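Local coordinates for monooxygenase (Agrobacterium tumefaciens, PDB 2I7G), which probably catalyses a flavin-dependent oxidation with molecular oxygen, as a member of the luciferase-like monooxygenase family built on a TIM barrel, at residues 110-113 / 114-118; 150-153 / 154-158; 291-294 / 295-298; 354-357 / 358-362. All coordinates share one frame; numbering follows the deposited sequence.

Interaction 1: 110-113 / 114-118; sequences VRVF and QQFST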
loop_
_atom_site.group_PDB
_atom_site.type_symbol
_atom_site.label_atom_id
_atom_site.label_comp_id
_atom_site.label_asym_id
_atom_site.label_seq_id
_atom_site.Cartn_x
_atom_site.Cartn_y
_atom_site.Cartn_z
ATOM N N VAL B 110 2.077 -13.143 3.271
ATOM C CA VAL B 110 3.286 -12.631 2.619
ATOM C C VAL B 110 3.085 -11.171 2.162
ATOM O O VAL B 110 3.908 -10.304 2.457
ATOM C CB VAL B 110 3.788 -13.534 1.468
ATOM C CG1 VAL B 110 5.026 -12.903 0.858
ATOM C CG2 VAL B 110 4.101 -14.970 2.018
ATOM N N ARG B 111 1.989 -10.909 1.457
ATOM C CA ARG B 111 1.698 -9.533 1.030
ATOM C C ARG B 111 1.503 -8.587 2.203
ATOM O O ARG B 111 2.009 -7.468 2.172
ATOM C CB ARG B 111 0.450 -9.448 0.122
ATOM C CG ARG B 111 0.528 -10.324 -1.108
ATOM C CD ARG B 111 1.567 -9.762 -2.105
ATOM N NE ARG B 111 1.424 -10.489 -3.385
ATOM C CZ ARG B 111 2.145 -10.244 -4.466
ATOM N NH1 ARG B 111 3.061 -9.288 -4.460
ATOM N NH2 ARG B 111 1.947 -10.962 -5.573
ATOM N N VAL B 112 0.751 -9.030 3.217
ATOM C CA VAL B 112 0.499 -8.201 4.386
ATOM C C VAL B 112 1.851 -7.847 5.015
ATOM O O VAL B 112 2.126 -6.676 5.298
ATOM C CB VAL B 112 -0.434 -8.933 5.373
ATOM C CG1 VAL B 112 -0.456 -8.171 6.726
ATOM C CG2 VAL B 112 -1.867 -9.032 4.704
ATOM N N PHE B 113 2.705 -8.839 5.204
ATOM C CA PHE B 113 4.004 -8.571 5.808
ATOM C C PHE B 113 4.812 -7.583 4.973
ATOM O O PHE B 113 5.414 -6.668 5.517
ATOM C CB PHE B 113 4.804 -9.856 6.010
ATOM C CG PHE B 113 6.128 -9.635 6.714
ATOM C CD1 PHE B 113 6.181 -9.367 8.089
ATOM C CD2 PHE B 113 7.299 -9.642 5.999
ATOM C CE1 PHE B 113 7.417 -9.138 8.736
ATOM C CE2 PHE B 113 8.538 -9.457 6.650
ATOM C CZ PHE B 113 8.581 -9.190 8.010
ATOM N N GLN B 114 4.821 -7.770 3.656
ATOM C CA GLN B 114 5.587 -6.880 2.765
ATOM C C GLN B 114 5.046 -5.454 2.801
ATOM O O GLN B 114 5.814 -4.473 2.856
ATOM C CB GLN B 114 5.571 -7.410 1.320
ATOM C CG GLN B 114 6.381 -8.710 1.171
ATOM C CD GLN B 114 6.359 -9.220 -0.236
ATOM O OE1 GLN B 114 5.323 -9.241 -0.891
ATOM N NE2 GLN B 114 7.522 -9.660 -0.703
ATOM N N GLN B 115 3.731 -5.327 2.794
ATOM C CA GLN B 115 3.112 -4.008 2.836
ATOM C C GLN B 115 3.415 -3.266 4.148
ATOM O O GLN B 115 3.885 -2.110 4.144
ATOM C CB GLN B 115 1.601 -4.123 2.587
ATOM C CG GLN B 115 1.229 -4.542 1.127
ATOM C CD GLN B 115 -0.155 -5.212 1.099
ATOM O OE1 GLN B 115 -0.922 -5.107 2.058
ATOM N NE2 GLN B 115 -0.448 -5.933 0.015
ATOM N N PHE B 116 3.238 -3.952 5.278
ATOM C CA PHE B 116 3.496 -3.296 6.569
ATOM C C PHE B 116 5.007 -3.115 6.839
ATOM O O PHE B 116 5.377 -2.152 7.520
ATOM C CB PHE B 116 2.793 -4.018 7.711
ATOM C CG PHE B 116 1.322 -3.732 7.757
ATOM C CD1 PHE B 116 0.838 -2.693 8.557
ATOM C CD2 PHE B 116 0.433 -4.458 6.966
ATOM C CE1 PHE B 116 -0.581 -2.400 8.567
ATOM C CE2 PHE B 116 -0.973 -4.207 6.987
ATOM C CZ PHE B 116 -1.466 -3.157 7.786
ATOM N N SER B 117 5.859 -4.006 6.308
ATOM C CA SER B 117 7.320 -3.812 6.374
ATOM C C SER B 117 7.697 -2.542 5.585
ATOM O O SER B 117 8.552 -1.766 6.002
ATOM C CB SER B 117 8.074 -5.042 5.845
ATOM O OG SER B 117 7.983 -6.109 6.775
ATOM N N THR B 118 7.022 -2.319 4.454
ATOM C CA THR B 118 7.261 -1.104 3.659
ATOM C C THR B 118 6.833 0.150 4.458
ATOM O O THR B 118 7.557 1.138 4.521
ATOM C CB THR B 118 6.571 -1.227 2.297
ATOM O OG1 THR B 118 7.129 -2.353 1.591
ATOM C CG2 THR B 118 6.851 0.029 1.457
HETATM O O HOH W 1 3.967 -7.402 -2.392
#
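Val110 opens this run of helix 109-122 by lying alongside Gln114, its CG1 beside the amide carbon of the glutamine one turn on, while Val110 O takes the Gln114 N-H at 2.9 Å. Arg111 comes next. Its chain bends at chi2 and crosses Gln114 with guanidinium and amide planes 55° apart; the two polar ends do not meet directly but share a water, which accepts from Arg111 NH1 and donates to Gln114 OE1 at 2.7 Å. The guanidinium has stronger partners on the second subunit, where it pairs with Glu70, bonds to Ser106 O and lies against Phe143, so the water-linked pair belongs to the dimer interface. Arg111 CB also touches Gln115 NE2 at 3.6 Å, while Gln115 OE1 is hydrogen-bonded to Ser82 OG. At Val112, CG1 packs beside Phe116, 3.8 Å from CD2, and Val112 O lies in the plane of that ring at its edge while accepting a nearly straight bond (172°) from Phe116 N. Phe113 ends the segment with CG anti to its own nitrogen (chi1 -176°), which lays the ring beneath Ser117 OG in the conformer described, one of two, so the hydroxyl contacts are less certain. That hydroxyl donates to Phe113 O at 2.9 Å, and Ser117 N reaches the oxygen from the opposite face of the carbonyl plane. The helix links strands 96-99 and 127-131 in a beta-alpha-beta unit of the barrel: Val112 and Phe116 face Ile129 of strand 127-131, Phe116 also meets helix 81-89, and Val110 and Phe113 pack on helix 150-166.

Interaction 2: 150-153 / 154-158; sequences YDVL and FAEKL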
loop_
_atom_site.group_PDB
_atom_site.type_symbol
_atom_site.label_atom_id
_atom_site.label_comp_id
_atom_site.label_asym_id
_atom_site.label_seq_id
_atom_site.Cartn_x
_atom_site.Cartn_y
_atom_site.Cartn_z
ATOM N N TYR B 150 -13.035 -20.053 8.500
ATOM C CA TYR B 150 -12.432 -18.916 9.205
ATOM C C TYR B 150 -11.304 -19.346 10.198
ATOM O O TYR B 150 -10.181 -18.832 10.161
ATOM C CB TYR B 150 -13.501 -18.037 9.913
ATOM C CG TYR B 150 -12.791 -16.901 10.610
ATOM C CD1 TYR B 150 -12.476 -15.747 9.912
ATOM C CD2 TYR B 150 -12.297 -17.048 11.908
ATOM C CE1 TYR B 150 -11.758 -14.722 10.482
ATOM C CE2 TYR B 150 -11.556 -16.022 12.502
ATOM C CZ TYR B 150 -11.303 -14.854 11.771
ATOM O OH TYR B 150 -10.564 -13.828 12.279
ATOM N N ASP B 151 -11.620 -20.284 11.089
ATOM C CA ASP B 151 -10.703 -20.627 12.185
ATOM C C ASP B 151 -9.357 -21.164 11.665
ATOM O O ASP B 151 -8.298 -20.752 12.146
ATOM C CB ASP B 151 -11.341 -21.658 13.129
ATOM C CG ASP B 151 -12.421 -21.063 14.031
ATOM O OD1 ASP B 151 -12.651 -19.855 14.037
ATOM O OD2 ASP B 151 -13.054 -21.858 14.766
ATOM N N VAL B 152 -9.401 -22.078 10.698
ATOM C CA VAL B 152 -8.157 -22.655 10.136
ATOM C C VAL B 152 -7.437 -21.598 9.302
ATOM O O VAL B 152 -6.210 -21.506 9.352
ATOM C CB VAL B 152 -8.394 -23.950 9.320
ATOM C CG1 VAL B 152 -7.076 -24.473 8.773
ATOM C CG2 VAL B 152 -9.016 -25.009 10.220
ATOM N N LEU B 153 -8.190 -20.787 8.556
ATOM C CA LEU B 153 -7.559 -19.695 7.776
ATOM C C LEU B 153 -6.814 -18.736 8.703
ATOM O O LEU B 153 -5.686 -18.338 8.424
ATOM C CB LEU B 153 -8.577 -18.898 6.968
ATOM C CG LEU B 153 -9.155 -19.593 5.731
ATOM C CD1 LEU B 153 -10.432 -18.875 5.347
ATOM C CD2 LEU B 153 -8.137 -19.587 4.581
ATOM N N PHE B 154 -7.448 -18.377 9.813
ATOM C CA PHE B 154 -6.828 -17.431 10.725
ATOM C C PHE B 154 -5.631 -18.052 11.405
ATOM O O PHE B 154 -4.574 -17.433 11.455
ATOM C CB PHE B 154 -7.815 -16.905 11.756
ATOM C CG PHE B 154 -7.286 -15.751 12.555
ATOM C CD1 PHE B 154 -7.139 -14.471 11.977
ATOM C CD2 PHE B 154 -6.897 -15.942 13.870
ATOM C CE1 PHE B 154 -6.657 -13.376 12.747
ATOM C CE2 PHE B 154 -6.409 -14.851 14.645
ATOM C CZ PHE B 154 -6.291 -13.589 14.089
ATOM N N ALA B 155 -5.779 -19.288 11.868
ATOM C CA ALA B 155 -4.696 -19.973 12.570
ATOM C C ALA B 155 -3.460 -20.119 11.674
ATOM O O ALA B 155 -2.346 -19.784 12.083
ATOM C CB ALA B 155 -5.153 -21.327 13.039
ATOM N N GLU B 156 -3.664 -20.603 10.458
ATOM C CA GLU B 156 -2.523 -20.889 9.566
ATOM C C GLU B 156 -1.886 -19.574 9.129
ATOM O O GLU B 156 -0.675 -19.435 9.095
ATOM C CB GLU B 156 -2.967 -21.681 8.339
ATOM C CG GLU B 156 -3.283 -23.139 8.670
ATOM C CD GLU B 156 -3.382 -24.020 7.439
ATOM O OE1 GLU B 156 -3.102 -23.524 6.325
ATOM O OE2 GLU B 156 -3.748 -25.217 7.591
ATOM N N LYS B 157 -2.717 -18.594 8.796
ATOM C CA LYS B 157 -2.159 -17.343 8.245
ATOM C C LYS B 157 -1.457 -16.511 9.311
ATOM O O LYS B 157 -0.441 -15.859 9.053
ATOM C CB LYS B 157 -3.225 -16.548 7.495
ATOM C CG LYS B 157 -3.565 -17.225 6.174
ATOM C CD LYS B 157 -4.777 -16.534 5.468
ATOM C CE LYS B 157 -4.930 -17.075 4.061
ATOM N NZ LYS B 157 -5.953 -16.319 3.281
ATOM N N LEU B 158 -1.981 -16.578 10.525
ATOM C CA LEU B 158 -1.316 -15.950 11.657
ATOM C C LEU B 158 -0.003 -16.688 11.859
ATOM O O LEU B 158 1.031 -16.016 12.067
ATOM C CB LEU B 158 -2.194 -15.985 12.921
ATOM C CG LEU B 158 -1.554 -15.411 14.183
ATOM C CD1 LEU B 158 -1.084 -13.959 13.972
ATOM C CD2 LEU B 158 -2.535 -15.439 15.339
#
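Tyr150 and Phe154 form the close-packed side of the first turns of helix 150-166. Both rings leave the backbone the same way, CG anti to the backbone nitrogen in each (chi1 180° in Tyr150), and lie nearly parallel, with planes 13° apart. They are slid so far past each other, however, with centroids 5.8 Å apart, that they barely overlap. Contact is made instead by Tyr150 OH, 3.5 Å from Phe154 CD1, and by Tyr150 CE2, 3.9 Å from Phe154 CB. Arg133, in a cation-pi contact, and Phe136 also meet the tyrosine ring. Leu153, like Tyr150, is buried: its CD2 runs beside the extended Lys157 chain, 4.1 Å from CE, while the ammonium goes on to bond Ser105 O, Asp107 O and Tyr145 OH. Beneath these side chains runs the regular i to i+4 bonding of an alpha-helix, Phe154 N to Tyr150 O at 2.8 Å being its first bond here, in a helix that packs outside the TIM barrel against helix 109-122. The face carrying Asp151, Val152 and Ala155 is more open to solvent. There Val152 CG1 merely lies alongside Glu156, 3.6 Å from OE2, and the carboxylate is held from elsewhere, by Thr175 OG1 and Lys176 N.

Interaction 3: 291-294 / 295-298; sequences TNRA and HFDA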
loop_
_atom_site.group_PDB
_atom_site.type_symbol
_atom_site.label_atom_id
_atom_site.label_comp_id
_atom_site.label_asym_id
_atom_site.label_seq_id
_atom_site.Cartn_x
_atom_site.Cartn_y
_atom_site.Cartn_z
ATOM N N THR B 291 -32.778 6.249 17.615
ATOM C CA THR B 291 -33.418 7.237 18.490
ATOM C C THR B 291 -33.738 6.688 19.884
ATOM O O THR B 291 -34.555 7.265 20.627
ATOM C CB THR B 291 -34.662 7.845 17.853
ATOM O OG1 THR B 291 -35.697 6.843 17.800
ATOM C CG2 THR B 291 -34.314 8.376 16.442
ATOM N N ASN B 292 -33.071 5.591 20.251
ATOM C CA ASN B 292 -33.259 5.057 21.593
ATOM C C ASN B 292 -32.360 5.859 22.548
ATOM O O ASN B 292 -31.239 5.452 22.863
ATOM C CB ASN B 292 -32.996 3.550 21.653
ATOM C CG ASN B 292 -33.532 2.923 22.921
ATOM O OD1 ASN B 292 -33.451 3.509 24.001
ATOM N ND2 ASN B 292 -34.111 1.734 22.793
ATOM N N ARG B 293 -32.875 7.008 22.986
ATOM C CA ARG B 293 -32.122 7.946 23.824
ATOM C C ARG B 293 -31.800 7.312 25.177
ATOM O O ARG B 293 -30.702 7.515 25.699
ATOM C CB ARG B 293 -32.915 9.249 24.030
ATOM C CG ARG B 293 -32.140 10.349 24.757
ATOM C CD ARG B 293 -31.084 10.962 23.858
ATOM N NE ARG B 293 -30.091 11.739 24.616
ATOM C CZ ARG B 293 -29.326 12.699 24.096
ATOM N NH1 ARG B 293 -28.461 13.350 24.866
ATOM N NH2 ARG B 293 -29.427 13.025 22.809
ATOM N N ALA B 294 -32.753 6.566 25.735
ATOM C CA ALA B 294 -32.537 5.883 27.020
ATOM C C ALA B 294 -31.272 5.003 26.961
ATOM O O ALA B 294 -30.433 5.045 27.874
ATOM C CB ALA B 294 -33.763 5.060 27.424
ATOM N N HIS B 295 -31.129 4.222 25.890
ATOM C CA HIS B 295 -29.969 3.348 25.756
ATOM C C HIS B 295 -28.659 4.114 25.506
ATOM O O HIS B 295 -27.625 3.794 26.107
ATOM C CB HIS B 295 -30.207 2.289 24.694
ATOM C CG HIS B 295 -30.804 1.026 25.237
ATOM N ND1 HIS B 295 -32.135 0.924 25.590
ATOM C CD2 HIS B 295 -30.248 -0.181 25.507
ATOM C CE1 HIS B 295 -32.378 -0.300 26.031
ATOM N NE2 HIS B 295 -31.251 -0.990 25.989
ATOM N N PHE B 296 -28.707 5.124 24.634
ATOM C CA PHE B 296 -27.527 5.939 24.367
ATOM C C PHE B 296 -27.077 6.639 25.661
ATOM O O PHE B 296 -25.883 6.692 25.973
ATOM C CB PHE B 296 -27.850 6.965 23.288
ATOM C CG PHE B 296 -26.788 8.030 23.099
ATOM C CD1 PHE B 296 -25.537 7.718 22.580
ATOM C CD2 PHE B 296 -27.079 9.360 23.418
ATOM C CE1 PHE B 296 -24.560 8.714 22.383
ATOM C CE2 PHE B 296 -26.122 10.357 23.208
ATOM C CZ PHE B 296 -24.881 10.046 22.694
ATOM N N ASP B 297 -28.040 7.157 26.417
ATOM C CA ASP B 297 -27.697 7.888 27.625
ATOM C C ASP B 297 -27.090 6.956 28.646
ATOM O O ASP B 297 -26.148 7.336 29.328
ATOM C CB ASP B 297 -28.914 8.593 28.219
ATOM C CG ASP B 297 -29.207 9.944 27.552
ATOM O OD1 ASP B 297 -28.415 10.446 26.732
ATOM O OD2 ASP B 297 -30.283 10.505 27.898
ATOM N N ALA B 298 -27.635 5.742 28.750
ATOM C CA ALA B 298 -27.072 4.729 29.629
ATOM C C ALA B 298 -25.652 4.325 29.161
ATOM O O ALA B 298 -24.722 4.160 29.966
ATOM C CB ALA B 298 -28.005 3.517 29.679
HETATM O O HOH W 2 -29.929 13.121 27.488
#
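Asn292 turns its side chain back over the start of helix 293-300 and meets His295 with OD1. Its CG stands anti to the backbone nitrogen (chi1 -165°), which carries the amide oxygen to His295 N at 3.1 Å; the donor sits above the amide plane, 42° out of it. A second, weak bond comes from His295 ND1 at 3.3 Å, the amide and imidazole planes being 78° apart, so a single oxygen receives both the backbone and the ring N-H of the same residue. Arg293 bends at chi2 and brings its guanidinium to both Phe296 and Asp297. Phe296 presents its CD2-CE2 edge to one face of the group, with CE2 4.0 Å above the plane. Asp297 takes a salt bridge from Arg293 NE to OD1 at 3.0 Å, though not a flat one: NE approaches from above the carboxylate plane. A water accepts weakly from Arg293 NH1 and donates to Asp297 OD2 at 2.7 Å, closing a second path between the two charges. Asp297 OD1 has a further salt bridge to Arg300, and Tyr272 of helix 264-272 meets both Arg293, as a cation-pi partner, and Phe296, as a stacked ring. With Asn292 accepting from the N-H three residues on, and its own O from Phe296 N, this is a classic asparagine N-cap, followed by an i to i+4 salt bridge in the helix's first turn.

Interaction 4: 354-357 / 358-362; sequences KVAP and LVRKE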
loop_
_atom_site.group_PDB
_atom_site.type_symbol
_atom_site.label_atom_id
_atom_site.label_comp_id
_atom_site.label_asym_id
_atom_site.label_seq_id
_atom_site.Cartn_x
_atom_site.Cartn_y
_atom_site.Cartn_z
ATOM N N LYS B 354 -5.836 17.936 26.057
ATOM C CA LYS B 354 -6.486 17.977 27.372
ATOM C C LYS B 354 -6.627 16.604 27.994
ATOM O O LYS B 354 -6.221 16.404 29.163
ATOM C CB LYS B 354 -7.854 18.677 27.335
ATOM C CG LYS B 354 -7.908 20.031 26.622
ATOM C CD LYS B 354 -6.992 21.091 27.240
ATOM C CE LYS B 354 -6.606 22.136 26.166
ATOM N NZ LYS B 354 -5.790 23.271 26.720
ATOM N N VAL B 355 -7.225 15.668 27.248
ATOM C CA VAL B 355 -7.491 14.340 27.780
ATOM C C VAL B 355 -6.196 13.602 28.105
ATOM O O VAL B 355 -6.010 13.157 29.252
ATOM C CB VAL B 355 -8.363 13.481 26.821
ATOM C CG1 VAL B 355 -8.482 12.075 27.353
ATOM C CG2 VAL B 355 -9.785 14.118 26.648
ATOM N N ALA B 356 -5.309 13.495 27.107
ATOM C CA ALA B 356 -4.056 12.709 27.244
ATOM C C ALA B 356 -3.198 13.152 28.446
ATOM O O ALA B 356 -2.787 12.303 29.245
ATOM C CB ALA B 356 -3.218 12.726 25.922
ATOM N N PRO B 357 -2.900 14.464 28.574
ATOM C CA PRO B 357 -2.116 14.915 29.733
ATOM C C PRO B 357 -2.718 14.556 31.103
ATOM O O PRO B 357 -1.954 14.186 32.002
ATOM C CB PRO B 357 -2.018 16.437 29.538
ATOM C CG PRO B 357 -2.109 16.585 28.010
ATOM C CD PRO B 357 -3.173 15.572 27.634
ATOM N N LEU B 358 -4.042 14.659 31.243
ATOM C CA LEU B 358 -4.746 14.275 32.465
ATOM C C LEU B 358 -4.523 12.787 32.768
ATOM O O LEU B 358 -4.140 12.420 33.900
ATOM C CB LEU B 358 -6.246 14.578 32.374
ATOM C CG LEU B 358 -6.685 16.051 32.501
ATOM C CD1 LEU B 358 -8.176 16.217 32.052
ATOM C CD2 LEU B 358 -6.463 16.575 33.921
ATOM N N VAL B 359 -4.733 11.948 31.749
ATOM C CA VAL B 359 -4.580 10.502 31.909
ATOM C C VAL B 359 -3.135 10.150 32.232
ATOM O O VAL B 359 -2.885 9.439 33.211
ATOM C CB VAL B 359 -5.068 9.723 30.685
ATOM C CG1 VAL B 359 -4.788 8.233 30.906
ATOM C CG2 VAL B 359 -6.603 9.999 30.432
ATOM N N ARG B 360 -2.195 10.694 31.461
ATOM C CA ARG B 360 -0.779 10.392 31.676
ATOM C C ARG B 360 -0.295 10.838 33.056
ATOM O O ARG B 360 0.486 10.124 33.700
ATOM C CB ARG B 360 0.089 11.016 30.573
ATOM C CG ARG B 360 -0.086 10.387 29.196
ATOM C CD ARG B 360 0.542 11.261 28.078
ATOM N NE ARG B 360 0.310 10.654 26.770
ATOM C CZ ARG B 360 0.140 11.322 25.632
ATOM N NH1 ARG B 360 0.173 12.657 25.629
ATOM N NH2 ARG B 360 -0.059 10.643 24.484
ATOM N N LYS B 361 -0.765 12.000 33.509
ATOM C CA LYS B 361 -0.388 12.569 34.816
ATOM C C LYS B 361 -0.837 11.671 35.971
ATOM O O LYS B 361 -0.078 11.422 36.917
ATOM C CB LYS B 361 -0.948 14.001 34.953
ATOM C CG LYS B 361 -1.134 14.564 36.379
ATOM C CD LYS B 361 -1.404 16.088 36.381
ATOM C CE LYS B 361 -2.669 16.527 35.592
ATOM N NZ LYS B 361 -3.920 16.694 36.410
ATOM N N GLU B 362 -2.066 11.177 35.872
ATOM C CA GLU B 362 -2.667 10.339 36.893
ATOM C C GLU B 362 -2.075 8.922 36.927
ATOM O O GLU B 362 -1.781 8.395 38.011
ATOM C CB GLU B 362 -4.180 10.334 36.706
ATOM C CG GLU B 362 -4.946 9.420 37.650
ATOM C CD GLU B 362 -4.922 9.881 39.099
ATOM O OE1 GLU B 362 -4.635 11.077 39.373
ATOM O OE2 GLU B 362 -5.205 9.033 39.973
#
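Arg360 lays the flat of its guanidinium over the methyl of Ala356, one turn earlier on helix 341-363. The CB sits 3.4 Å above the guanidinium plane, offset toward the rim, and NH1 is the atom nearest to it, also at 3.4 Å. This follows from an arginine chain stretched from CG to NE after a first torsion (chi1 -69°) that sets CG anti to the carbonyl carbon, so that the chain runs back past Ala356 O, with CG 3.3 Å from that oxygen. Val355 and Val359 are set differently: they lie side by side, pointing the same way, and touch lightly through CG1 and CG2 at 4.2 Å. Leu358 folds over the Lys354 carbonyl, its CG 3.4 Å from the oxygen, where the backbone bond from Leu358 N is weak at 3.5 Å. Just before Leu358 stands Pro357, which has no N-H to give to the turn before it, and the helix is kinked there; by Arg360 N to Ala356 O, at 2.8 Å and 172°, the bonding is short and straight again. Val355 also packs on Pro311 and Ile318 of helix 311-325, the face that joins the two helices. The contact is thus mostly apolar and backbone in character, and the arginine's charge is spent beyond it: NH2 forms a salt bridge with Asp64 and bonds Gly62 O, so the guanidinium, resting on the methyl, links this C-terminal helix to the loop before strand 65-68.

How the interactions relate
Three of the four contacts lie within a single helix, and interaction 3 spans a helix start; their chemistry follows their depth. Interaction 1 is wholly buried and faces both the barrel and the second subunit, its arginine going to the partner chain; interaction 2, whose nearest atoms are about 7 Å away, lies on helix 150-166, which packs against the helix of interaction 1, and combines an aromatic, buried side with an exposed one. Interaction 3 is a surface contact that joins an asparagine cap to a salt bridge with one bridging water, on the opposite side of the chain's centre from interaction 1. Interaction 4, also partly buried, is mainly aliphatic and carries a proline kink. Arginines recur in interactions 1, 3 and 4, yet only in interaction 3 does one form its salt bridge within the contact.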